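Local atomic coordinates of Bd3459 (Bdellovibrio bacteriovorus, PDB entry 5CEC), a protein that probably acts as a serine-type peptidase of the D-Ala-D-Ala carboxypeptidase family, a predatory endopeptidase captured in complex with the ankyrin-repeat immunity protein Bd3460. Residues Y122-E127 / S180-A185; M247-N252 / A336-S341; G275-D280 / C307-K312; M384-D389 / S393-A398. The protein carries 1 engineered substitution. All blocks are in the same frame, centred on the assembly; numbering follows the deposited sequence.

Contact 1 (Y122-E127 / S180-A185); sequences YFLISE and SSFATA
At the C-terminal end of helix 167-182, the ring of Phe182 reaches back to helix 118-130 and settles against Ile125 and Leu124. Phe182 carries its CG anti to the backbone N (chi1 -175°), and this swings the ring across to the neighbouring helix. Ile125 lies over one face of it. Its CD1 sits 4.0 Å from the ring centroid of Phe182, only 11° off the ring normal, a CH-pi contact directly above the centre. Its CG1 continues the same layer, 3.7 Å from Phe182 CZ. The isoleucine and phenylalanine chains run antiparallel over one another, and CD1 of Ile125, while staying over the ring centre, also comes 3.4 Å from the backbone carbonyl oxygen, Phe182 O. Leu124 comes in at about a right angle, its CD2 3.9 Å from Phe182 CZ, meeting the ring obliquely.

This is buried helix-to-helix packing, apolar between the side chains, beside the mixed sheet: Leu124 of helix 118-130 also rests on Leu235 of strand 231-236, while Tyr122 faces helix 188-200. The helix carrying Phe182 closes with a pi-type turn and gives way at Ala183. Just beyond, the hydroxyl of Thr184 turns back on the chain, its OG1 donating to Ser180 O at 2.8 Å from above the carbonyl plane.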
# COMPACT_ATOMS: atom_id res chain seq x y z
N TYR A 122 17.16 -10.18 10.57
CA TYR A 122 18.50 -9.71 10.27
C TYR A 122 19.04 -8.80 11.36
O TYR A 122 20.20 -8.90 11.75
CB TYR A 122 18.54 -8.96 8.94
CG TYR A 122 18.36 -9.77 7.66
CD1 TYR A 122 18.33 -11.17 7.65
CD2 TYR A 122 18.21 -9.11 6.46
CE1 TYR A 122 18.17 -11.89 6.48
CE2 TYR A 122 18.04 -9.81 5.28
CZ TYR A 122 18.03 -11.18 5.29
OH TYR A 122 17.87 -11.83 4.10
N PHE A 123 18.20 -7.90 11.84
CA PHE A 123 18.60 -7.02 12.94
C PHE A 123 18.89 -7.81 14.20
O PHE A 123 19.90 -7.57 14.88
CB PHE A 123 17.55 -5.95 13.20
CG PHE A 123 17.94 -4.97 14.27
CD1 PHE A 123 18.97 -4.04 14.08
CD2 PHE A 123 17.32 -5.01 15.50
CE1 PHE A 123 19.34 -3.16 15.08
CE2 PHE A 123 17.70 -4.13 16.51
CZ PHE A 123 18.71 -3.21 16.30
N LEU A 124 18.04 -8.77 14.52
CA LEU A 124 18.28 -9.59 15.70
C LEU A 124 19.61 -10.35 15.59
O LEU A 124 20.36 -10.44 16.57
CB LEU A 124 17.13 -10.55 15.96
CG LEU A 124 17.31 -11.58 17.09
CD1 LEU A 124 17.71 -10.88 18.38
CD2 LEU A 124 16.09 -12.43 17.27
N ILE A 125 19.87 -10.91 14.41
CA ILE A 125 21.12 -11.65 14.22
C ILE A 125 22.33 -10.73 14.34
O ILE A 125 23.33 -11.10 14.99
CB ILE A 125 21.10 -12.45 12.91
CG1 ILE A 125 20.06 -13.56 13.01
CG2 ILE A 125 22.47 -13.06 12.61
CD1 ILE A 125 19.62 -14.13 11.69
N SER A 126 22.25 -9.56 13.72
CA SER A 126 23.29 -8.54 13.90
C SER A 126 23.51 -8.24 15.41
O SER A 126 24.65 -8.18 15.89
CB SER A 126 22.89 -7.25 13.17
OG SER A 126 23.77 -6.20 13.49
N GLU A 127 22.43 -8.09 16.14
CA GLU A 127 22.52 -7.82 17.58
C GLU A 127 23.11 -8.98 18.36
O GLU A 127 23.91 -8.75 19.26
CB GLU A 127 21.14 -7.47 18.14
CG GLU A 127 20.73 -6.05 17.79
CD GLU A 127 21.65 -5.05 18.44
OE1 GLU A 127 21.50 -4.85 19.65
OE2 GLU A 127 22.62 -4.56 17.79
N SER A 180 14.82 -22.80 8.27
CA SER A 180 15.21 -22.64 6.87
C SER A 180 15.62 -21.23 6.50
O SER A 180 16.28 -21.03 5.50
CB SER A 180 14.09 -23.13 5.96
OG SER A 180 13.92 -24.53 6.12
N SER A 181 15.25 -20.24 7.33
CA SER A 181 15.53 -18.85 7.05
C SER A 181 16.32 -18.15 8.14
O SER A 181 17.36 -17.56 7.86
CB SER A 181 14.22 -18.08 6.78
OG SER A 181 13.59 -18.58 5.62
N PHE A 182 15.87 -18.21 9.38
CA PHE A 182 16.57 -17.50 10.45
C PHE A 182 17.97 -18.06 10.65
O PHE A 182 18.92 -17.32 10.92
CB PHE A 182 15.75 -17.59 11.75
CG PHE A 182 16.32 -16.79 12.87
CD1 PHE A 182 17.26 -17.35 13.72
CD2 PHE A 182 15.95 -15.46 13.06
CE1 PHE A 182 17.78 -16.61 14.77
CE2 PHE A 182 16.49 -14.71 14.08
CZ PHE A 182 17.40 -15.29 14.92
N ALA A 183 18.09 -19.39 10.53
CA ALA A 183 19.32 -20.10 10.88
C ALA A 183 20.23 -20.39 9.69
O ALA A 183 21.25 -21.06 9.85
CB ALA A 183 18.96 -21.41 11.58
N THR A 184 19.92 -19.86 8.50
CA THR A 184 20.69 -20.15 7.30
C THR A 184 21.32 -18.89 6.73
O THR A 184 20.96 -17.77 7.09
CB THR A 184 19.83 -20.86 6.24
OG1 THR A 184 18.81 -19.96 5.79
CG2 THR A 184 19.17 -22.11 6.82
N ALA A 185 22.23 -19.07 5.80
CA ALA A 185 23.05 -17.99 5.27
C ALA A 185 22.20 -16.77 4.90
O ALA A 185 21.22 -16.87 4.16
CB ALA A 185 23.84 -18.46 4.06

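Contact 2 (M247-N252 / A336-S341); sequences MNNQSN and AKDKAS. With SO4 (sulfate ion), chain C.
The backbones of Asn249 and Ser341 run close together, CA to CA 4.2 Å, where the last turn of helix 240-250 meets the loop that follows strand 333-334. At this spacing Ser341 CA approaches Asn249 O to 3.2 Å in a CA-H...O contact, bent to 131° at the hydrogen, and Asn249 also shares a backbone hydrogen bond with Thr342. The Asn249 side chain lies along the loop, CB against Ala340 O and OD1 beside Ser341 CB. Its ND2 gives both of its hydrogens to water. One water, 3.0 Å from Asn249 ND2, donates in turn to Ala340 O at 3.0 Å; the other, 2.9 Å from Asn249 ND2, donates to Asp338 OD1 at 2.7 Å. Amide and loop are thus joined through solvent.

Two residues further on, the chain leaves the helix at Ser251 with positive phi, and its OG donates to sulfate O3 at 2.7 Å. Ser251 probably corresponds to the serine of the SxN motif, with Ser70 the likely SxxK serine and Lys357, weakly hydrogen-bonded to Ser251 OG, in the KTG-type motif. The sulfate, probably from the crystallisation liquor, is also hydrogen-bonded to Ser70, Thr358 and Ser360, which places it in the probable active site.

Back at the loop, the Asp338 and Asn249 side chains cross at about a right angle, their carboxylate and amide planes turned 50° apart. Asp338 OD2 pairs with Lys245, and OD1 with Tyr421 OH. Ser341 OG donates to Asp338 O across the two inverse gamma turns centred on Asp338 and Ala340.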
# COMPACT_ATOMS: atom_id res chain seq x y z
N MET A 247 2.57 -0.23 7.20
CA MET A 247 1.35 -0.94 6.77
C MET A 247 0.54 -0.11 5.78
O MET A 247 0.06 -0.63 4.76
CB MET A 247 0.51 -1.25 7.99
CG MET A 247 -0.82 -1.90 7.65
SD MET A 247 -1.88 -2.14 9.11
CE MET A 247 -2.39 -0.49 9.46
N ASN A 248 0.33 1.16 6.12
CA ASN A 248 -0.53 2.02 5.32
C ASN A 248 0.18 2.59 4.08
O ASN A 248 -0.49 3.07 3.17
CB ASN A 248 -1.14 3.12 6.18
CG ASN A 248 -2.18 2.58 7.12
OD1 ASN A 248 -2.90 1.63 6.76
ND2 ASN A 248 -2.25 3.14 8.33
N ASN A 249 1.51 2.49 4.02
CA ASN A 249 2.23 2.84 2.79
C ASN A 249 2.06 1.69 1.77
O ASN A 249 1.73 1.94 0.59
CB ASN A 249 3.73 3.04 3.03
CG ASN A 249 4.11 4.42 3.52
OD1 ASN A 249 3.31 5.33 3.55
ND2 ASN A 249 5.38 4.55 3.91
N GLN A 250 2.30 0.47 2.25
CA GLN A 250 2.30 -0.72 1.39
C GLN A 250 0.90 -1.25 1.11
O GLN A 250 0.70 -1.94 0.14
CB GLN A 250 3.06 -1.85 2.08
CG GLN A 250 4.53 -1.62 2.32
CD GLN A 250 5.15 -2.88 2.80
OE1 GLN A 250 4.73 -3.47 3.80
NE2 GLN A 250 6.18 -3.32 2.10
N SER A 251 -0.04 -0.98 2.01
CA SER A 251 -1.32 -1.69 2.11
C SER A 251 -1.06 -3.14 2.53
O SER A 251 -1.50 -4.10 1.91
CB SER A 251 -2.14 -1.61 0.84
OG SER A 251 -3.50 -1.85 1.19
N ASN A 252 -0.34 -3.31 3.64
CA ASN A 252 0.19 -4.60 4.04
C ASN A 252 -0.86 -5.44 4.79
O ASN A 252 -1.17 -5.14 5.95
CB ASN A 252 1.45 -4.41 4.90
CG ASN A 252 2.14 -5.69 5.18
OD1 ASN A 252 1.49 -6.67 5.59
ND2 ASN A 252 3.43 -5.72 4.95
N ALA A 336 2.40 11.75 -3.26
CA ALA A 336 3.62 12.21 -3.94
C ALA A 336 4.86 12.34 -3.09
O ALA A 336 5.93 12.47 -3.63
CB ALA A 336 3.36 13.48 -4.75
N LYS A 337 4.72 12.37 -1.79
CA LYS A 337 5.87 12.49 -0.89
C LYS A 337 6.37 11.13 -0.42
O LYS A 337 7.56 10.92 -0.30
CB LYS A 337 5.48 13.34 0.33
CG LYS A 337 5.03 14.74 -0.05
CD LYS A 337 6.22 15.65 -0.31
CE LYS A 337 6.81 16.16 1.02
NZ LYS A 337 7.68 17.36 0.84
N ASP A 338 5.44 10.22 -0.09
CA ASP A 338 5.80 8.85 0.27
C ASP A 338 5.90 8.05 -1.02
O ASP A 338 4.93 7.48 -1.52
CB ASP A 338 4.82 8.26 1.29
CG ASP A 338 4.96 8.92 2.64
OD1 ASP A 338 6.15 9.10 3.07
OD2 ASP A 338 3.94 9.25 3.26
N LYS A 339 7.09 8.07 -1.60
CA LYS A 339 7.30 7.47 -2.90
C LYS A 339 7.08 5.94 -2.84
O LYS A 339 6.64 5.34 -3.85
CB LYS A 339 8.69 7.83 -3.42
CG LYS A 339 8.92 9.32 -3.59
CD LYS A 339 7.86 9.94 -4.45
CE LYS A 339 8.28 11.27 -5.06
NZ LYS A 339 7.19 11.76 -5.97
N ALA A 340 7.40 5.35 -1.69
CA ALA A 340 7.29 3.91 -1.42
C ALA A 340 5.93 3.64 -0.77
O ALA A 340 5.81 2.96 0.31
CB ALA A 340 8.43 3.40 -0.55
N SER A 341 4.92 4.19 -1.45
CA SER A 341 3.54 3.98 -1.04
C SER A 341 2.62 3.90 -2.23
O SER A 341 2.94 4.30 -3.34
CB SER A 341 3.04 5.09 -0.10
OG SER A 341 2.64 6.22 -0.83
S SO4 C . -4.41 -1.24 -2.20
O1 SO4 C . -3.19 -1.60 -2.99
O2 SO4 C . -5.56 -0.92 -3.05
O3 SO4 C . -4.66 -2.39 -1.20
O4 SO4 C . -4.10 -0.09 -1.33
O HOH W 1 7.06 2.22 2.94
O HOH W 2 7.28 6.80 4.05

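Contact 3 (G275-D280 / C307-K312); sequences GKMQAD and CEMMIK
Met277 and Ala279 pack against Met309 and Lys312 where the end of helix 265-277 faces the first turns of helix 307-322. The backbones stand well apart, Met277 CA being 8.0 Å from Lys312 CA, and side chains bridge the gap. The tight part is made by sulfur and methyl groups. Bent at chi2 (-75°), Met277 lays its thioether along the second helix, its CE 3.7 Å from Lys312 O. Met309 comes in obliquely, itself folded at chi2 and chi3, and this hooks its methyl back so that CE lies 4.0 Å from Met277 CG. Its sulfur meets the loop just past the helix, Met309 SD lying 4.1 Å from Ala279 CB.

On the solvent side the packing changes character. Lys312, partly exposed, runs alongside Met277 in the reverse sense, its chain curled at chi3 and chi4, and of its side chain CB and CE touch the sulfur, CE being 3.9 Å from Met277 SD.

Lys276 forms a salt bridge with Asp82 of helix 72-84, and Cys307 is joined by a disulfide to Cys45 in strand 40-48. Helix 307-322 lies on the antiparallel sheet, with Met310 and Ile311 on strand 376-385 and Ile311 also on strand 40-48. The contact therefore joins helix 265-277 to a sheet-covering helix, consistent with the transpeptidase fold of the beta-lactamase clan.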
# COMPACT_ATOMS: atom_id res chain seq x y z
N GLY A 275 -18.66 0.64 21.53
CA GLY A 275 -18.31 1.57 22.59
C GLY A 275 -17.69 2.88 22.13
O GLY A 275 -17.91 3.90 22.76
N LYS A 276 -16.95 2.85 21.02
CA LYS A 276 -16.28 4.05 20.51
C LYS A 276 -17.24 4.98 19.76
O LYS A 276 -17.18 6.20 19.89
CB LYS A 276 -15.14 3.60 19.58
CG LYS A 276 -14.27 4.71 19.02
CD LYS A 276 -13.36 5.33 20.05
CE LYS A 276 -12.61 6.49 19.44
NZ LYS A 276 -11.54 6.98 20.34
N MET A 277 -18.11 4.38 18.96
CA MET A 277 -18.91 5.10 17.98
C MET A 277 -20.40 4.93 18.16
O MET A 277 -21.14 5.53 17.41
CB MET A 277 -18.54 4.62 16.56
CG MET A 277 -17.06 4.68 16.24
SD MET A 277 -16.54 6.37 15.92
CE MET A 277 -14.94 6.13 15.20
N GLN A 278 -20.81 4.09 19.10
CA GLN A 278 -22.23 3.71 19.26
C GLN A 278 -22.70 3.15 17.91
O GLN A 278 -23.83 3.39 17.48
CB GLN A 278 -23.08 4.89 19.77
CG GLN A 278 -22.73 5.34 21.18
CD GLN A 278 -21.34 5.94 21.29
OE1 GLN A 278 -21.04 6.94 20.63
NE2 GLN A 278 -20.47 5.32 22.09
N ALA A 279 -21.81 2.41 17.26
CA ALA A 279 -22.07 1.80 15.97
C ALA A 279 -22.48 0.36 16.18
O ALA A 279 -22.19 -0.26 17.20
CB ALA A 279 -20.82 1.87 15.11
N ASP A 280 -23.21 -0.17 15.21
CA ASP A 280 -23.50 -1.59 15.19
C ASP A 280 -23.26 -2.17 13.80
O ASP A 280 -22.63 -1.51 12.95
CB ASP A 280 -24.92 -1.81 15.74
CG ASP A 280 -25.98 -1.10 14.92
OD1 ASP A 280 -25.80 -0.91 13.71
OD2 ASP A 280 -27.01 -0.72 15.51
N CYS A 307 -19.86 5.46 4.44
CA CYS A 307 -18.95 6.57 4.16
C CYS A 307 -18.88 7.47 5.42
O CYS A 307 -17.80 7.91 5.81
CB CYS A 307 -19.43 7.32 2.94
SG CYS A 307 -18.22 8.45 2.24
N GLU A 308 -20.03 7.74 6.07
CA GLU A 308 -20.04 8.50 7.33
C GLU A 308 -19.13 7.89 8.39
O GLU A 308 -18.38 8.61 9.06
CB GLU A 308 -21.46 8.65 7.91
CG GLU A 308 -22.32 9.64 7.17
CD GLU A 308 -23.62 9.97 7.89
OE1 GLU A 308 -23.91 9.39 8.96
OE2 GLU A 308 -24.36 10.83 7.38
N MET A 309 -19.16 6.56 8.50
CA MET A 309 -18.31 5.89 9.47
C MET A 309 -16.82 6.14 9.17
O MET A 309 -16.00 6.27 10.08
CB MET A 309 -18.58 4.39 9.52
CG MET A 309 -19.76 4.00 10.39
SD MET A 309 -19.55 4.39 12.14
CE MET A 309 -17.85 4.02 12.41
N MET A 310 -16.45 6.18 7.88
CA MET A 310 -15.08 6.49 7.53
C MET A 310 -14.64 7.89 7.98
O MET A 310 -13.53 8.09 8.47
CB MET A 310 -14.86 6.26 6.04
CG MET A 310 -15.03 4.82 5.59
SD MET A 310 -13.99 3.61 6.48
CE MET A 310 -15.07 3.06 7.80
N ILE A 311 -15.52 8.87 7.84
CA ILE A 311 -15.24 10.22 8.33
C ILE A 311 -15.07 10.20 9.86
O ILE A 311 -14.15 10.80 10.38
CB ILE A 311 -16.33 11.20 7.93
CG1 ILE A 311 -16.47 11.24 6.39
CG2 ILE A 311 -16.03 12.57 8.51
CD1 ILE A 311 -15.21 11.68 5.66
N LYS A 312 -15.94 9.50 10.57
CA LYS A 312 -15.84 9.41 12.03
C LYS A 312 -14.54 8.77 12.49
O LYS A 312 -13.88 9.21 13.42
CB LYS A 312 -17.01 8.68 12.64
CG LYS A 312 -18.36 9.38 12.48
CD LYS A 312 -19.50 8.53 13.02
CE LYS A 312 -19.51 8.48 14.54
NZ LYS A 312 -19.95 9.75 15.19

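Contact 4 (M384-D389 / S393-A398); sequences MHTDYD and SDWGVA
Tyr388 and Trp395 stack face to face, the centroid of the tyrosine ring 3.9 Å from that of the indole six-membered ring and the planes 22° apart. The closest atoms, Tyr388 CD2 and Trp395 CE2, are 3.2 Å apart, so the fit is tight. Beside the stack Asp394 catches the backbone of the loop: Asp387 N donates to Asp394 OD2 at 2.8 Å, nearly straight at 160°, on the anti lone pair. Thr386 CG2 presses on Ala398 CB at 3.7 Å, while Met384 also reaches Ala398.

The next shell fixes these groups. Trp395 NE1 bonds to Val361 O, Thr386 OG1, at the indole edge, to Asn362 O, and Asp394 OD1 to Ser391 OG. The carboxylates of Asp387 and Asp394 lie close, their OD2 atoms 4.4 Å apart; both accept from Met38 N, and Lys363 pairs with Asp387, which probably eases their repulsion. His385 NE2 also donates to Asp387 OD2 at 2.8 Å.

Beyond, the chain of Bd3460 packs its Met72 on Tyr388 and its Asn106 on Trp395. Strand 376-385, a short loop and helix 394-411 thus form a beta-to-alpha connection where Bd3460 docks, its Glu97 and Asn93 hydrogen-bonding Ser393 OG.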
# COMPACT_ATOMS: atom_id res chain seq x y z
N MET A 384 -16.12 3.83 -4.51
CA MET A 384 -16.58 3.54 -5.88
C MET A 384 -16.95 2.09 -5.98
O MET A 384 -16.37 1.23 -5.32
CB MET A 384 -15.51 3.81 -6.92
CG MET A 384 -14.94 5.21 -6.94
SD MET A 384 -16.11 6.48 -7.48
CE MET A 384 -16.42 5.98 -9.15
N HIS A 385 -17.89 1.86 -6.87
CA HIS A 385 -18.23 0.54 -7.36
C HIS A 385 -17.43 0.21 -8.63
O HIS A 385 -17.27 1.04 -9.50
CB HIS A 385 -19.72 0.50 -7.70
CG HIS A 385 -20.08 -0.72 -8.44
ND1 HIS A 385 -20.25 -1.92 -7.80
CD2 HIS A 385 -20.10 -0.97 -9.77
CE1 HIS A 385 -20.40 -2.87 -8.73
NE2 HIS A 385 -20.31 -2.31 -9.91
N THR A 386 -16.92 -1.03 -8.68
CA THR A 386 -16.27 -1.60 -9.86
C THR A 386 -16.81 -2.99 -10.11
O THR A 386 -17.44 -3.58 -9.21
CB THR A 386 -14.74 -1.68 -9.70
OG1 THR A 386 -14.38 -2.39 -8.51
CG2 THR A 386 -14.12 -0.29 -9.56
N ASP A 387 -16.52 -3.53 -11.29
CA ASP A 387 -16.77 -4.97 -11.57
C ASP A 387 -15.49 -5.54 -12.19
O ASP A 387 -15.41 -5.88 -13.38
CB ASP A 387 -17.98 -5.19 -12.48
CG ASP A 387 -19.29 -4.61 -11.91
OD1 ASP A 387 -19.93 -5.25 -11.06
OD2 ASP A 387 -19.70 -3.50 -12.36
N TYR A 388 -14.46 -5.62 -11.34
CA TYR A 388 -13.14 -6.02 -11.78
C TYR A 388 -13.14 -7.44 -12.39
O TYR A 388 -12.39 -7.68 -13.37
CB TYR A 388 -12.20 -5.81 -10.60
CG TYR A 388 -10.89 -6.47 -10.61
CD1 TYR A 388 -10.75 -7.81 -10.22
CD2 TYR A 388 -9.75 -5.76 -10.92
CE1 TYR A 388 -9.50 -8.41 -10.15
CE2 TYR A 388 -8.50 -6.34 -10.84
CZ TYR A 388 -8.38 -7.66 -10.46
OH TYR A 388 -7.11 -8.23 -10.43
N ASP A 389 -14.02 -8.31 -11.90
CA ASP A 389 -14.11 -9.65 -12.49
C ASP A 389 -14.65 -9.65 -13.94
O ASP A 389 -14.23 -10.51 -14.74
CB ASP A 389 -14.81 -10.64 -11.55
CG ASP A 389 -13.93 -11.02 -10.35
OD1 ASP A 389 -12.73 -10.65 -10.34
OD2 ASP A 389 -14.43 -11.67 -9.42
N SER A 393 -9.97 -3.58 -16.29
CA SER A 393 -9.65 -2.18 -16.46
C SER A 393 -10.40 -1.24 -15.51
O SER A 393 -10.05 -0.06 -15.38
CB SER A 393 -9.95 -1.76 -17.91
OG SER A 393 -9.20 -2.50 -18.87
N ASP A 394 -11.42 -1.75 -14.84
CA ASP A 394 -12.24 -0.90 -13.95
C ASP A 394 -11.43 -0.26 -12.83
O ASP A 394 -11.76 0.85 -12.47
CB ASP A 394 -13.39 -1.69 -13.32
CG ASP A 394 -14.58 -1.87 -14.22
OD1 ASP A 394 -14.54 -1.52 -15.42
OD2 ASP A 394 -15.61 -2.37 -13.67
N TRP A 395 -10.42 -0.93 -12.27
CA TRP A 395 -9.67 -0.31 -11.18
C TRP A 395 -8.99 0.98 -11.64
O TRP A 395 -9.08 2.00 -10.96
CB TRP A 395 -8.66 -1.27 -10.56
CG TRP A 395 -9.23 -2.29 -9.64
CD1 TRP A 395 -10.55 -2.44 -9.24
CD2 TRP A 395 -8.50 -3.31 -8.97
NE1 TRP A 395 -10.65 -3.48 -8.38
CE2 TRP A 395 -9.42 -4.04 -8.20
CE3 TRP A 395 -7.15 -3.67 -8.92
CZ2 TRP A 395 -9.04 -5.11 -7.42
CZ3 TRP A 395 -6.78 -4.72 -8.13
CH2 TRP A 395 -7.73 -5.44 -7.40
N GLY A 396 -8.34 0.94 -12.79
CA GLY A 396 -7.68 2.13 -13.28
C GLY A 396 -8.64 3.24 -13.63
O GLY A 396 -8.39 4.41 -13.38
N VAL A 397 -9.80 2.89 -14.18
CA VAL A 397 -10.82 3.88 -14.49
C VAL A 397 -11.31 4.53 -13.20
O VAL A 397 -11.37 5.76 -13.06
CB VAL A 397 -12.01 3.24 -15.25
CG1 VAL A 397 -13.17 4.21 -15.39
CG2 VAL A 397 -11.55 2.78 -16.65
N ALA A 398 -11.68 3.70 -12.23
CA ALA A 398 -12.17 4.24 -10.94
C ALA A 398 -11.11 5.07 -10.24
O ALA A 398 -11.44 6.08 -9.62
CB ALA A 398 -12.62 3.09 -10.05

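How the contacts relate
From the N terminus, contact 1 comes first, joining helix 118-130 to the end of helix 167-182 and closing a loop of 52 residues that holds helix and strand. It is finished before contact 2 opens. Contact 2 brings helix 240-250 to the loop after strand 333-334, and contact 3, joining 275-280 to 307-312, falls entirely within that span. Contact 4 follows last, a short strand-to-helix closure with three intervening residues. None cross. Contacts 1 and 3 lie on opposite sides of the chain's centre, with centres about 43 Å apart, while contacts 3 and 4 come within about 8 Å at their nearest atoms: helix 307-322 of contact 3 lies on strand 376-385, whose end opens contact 4.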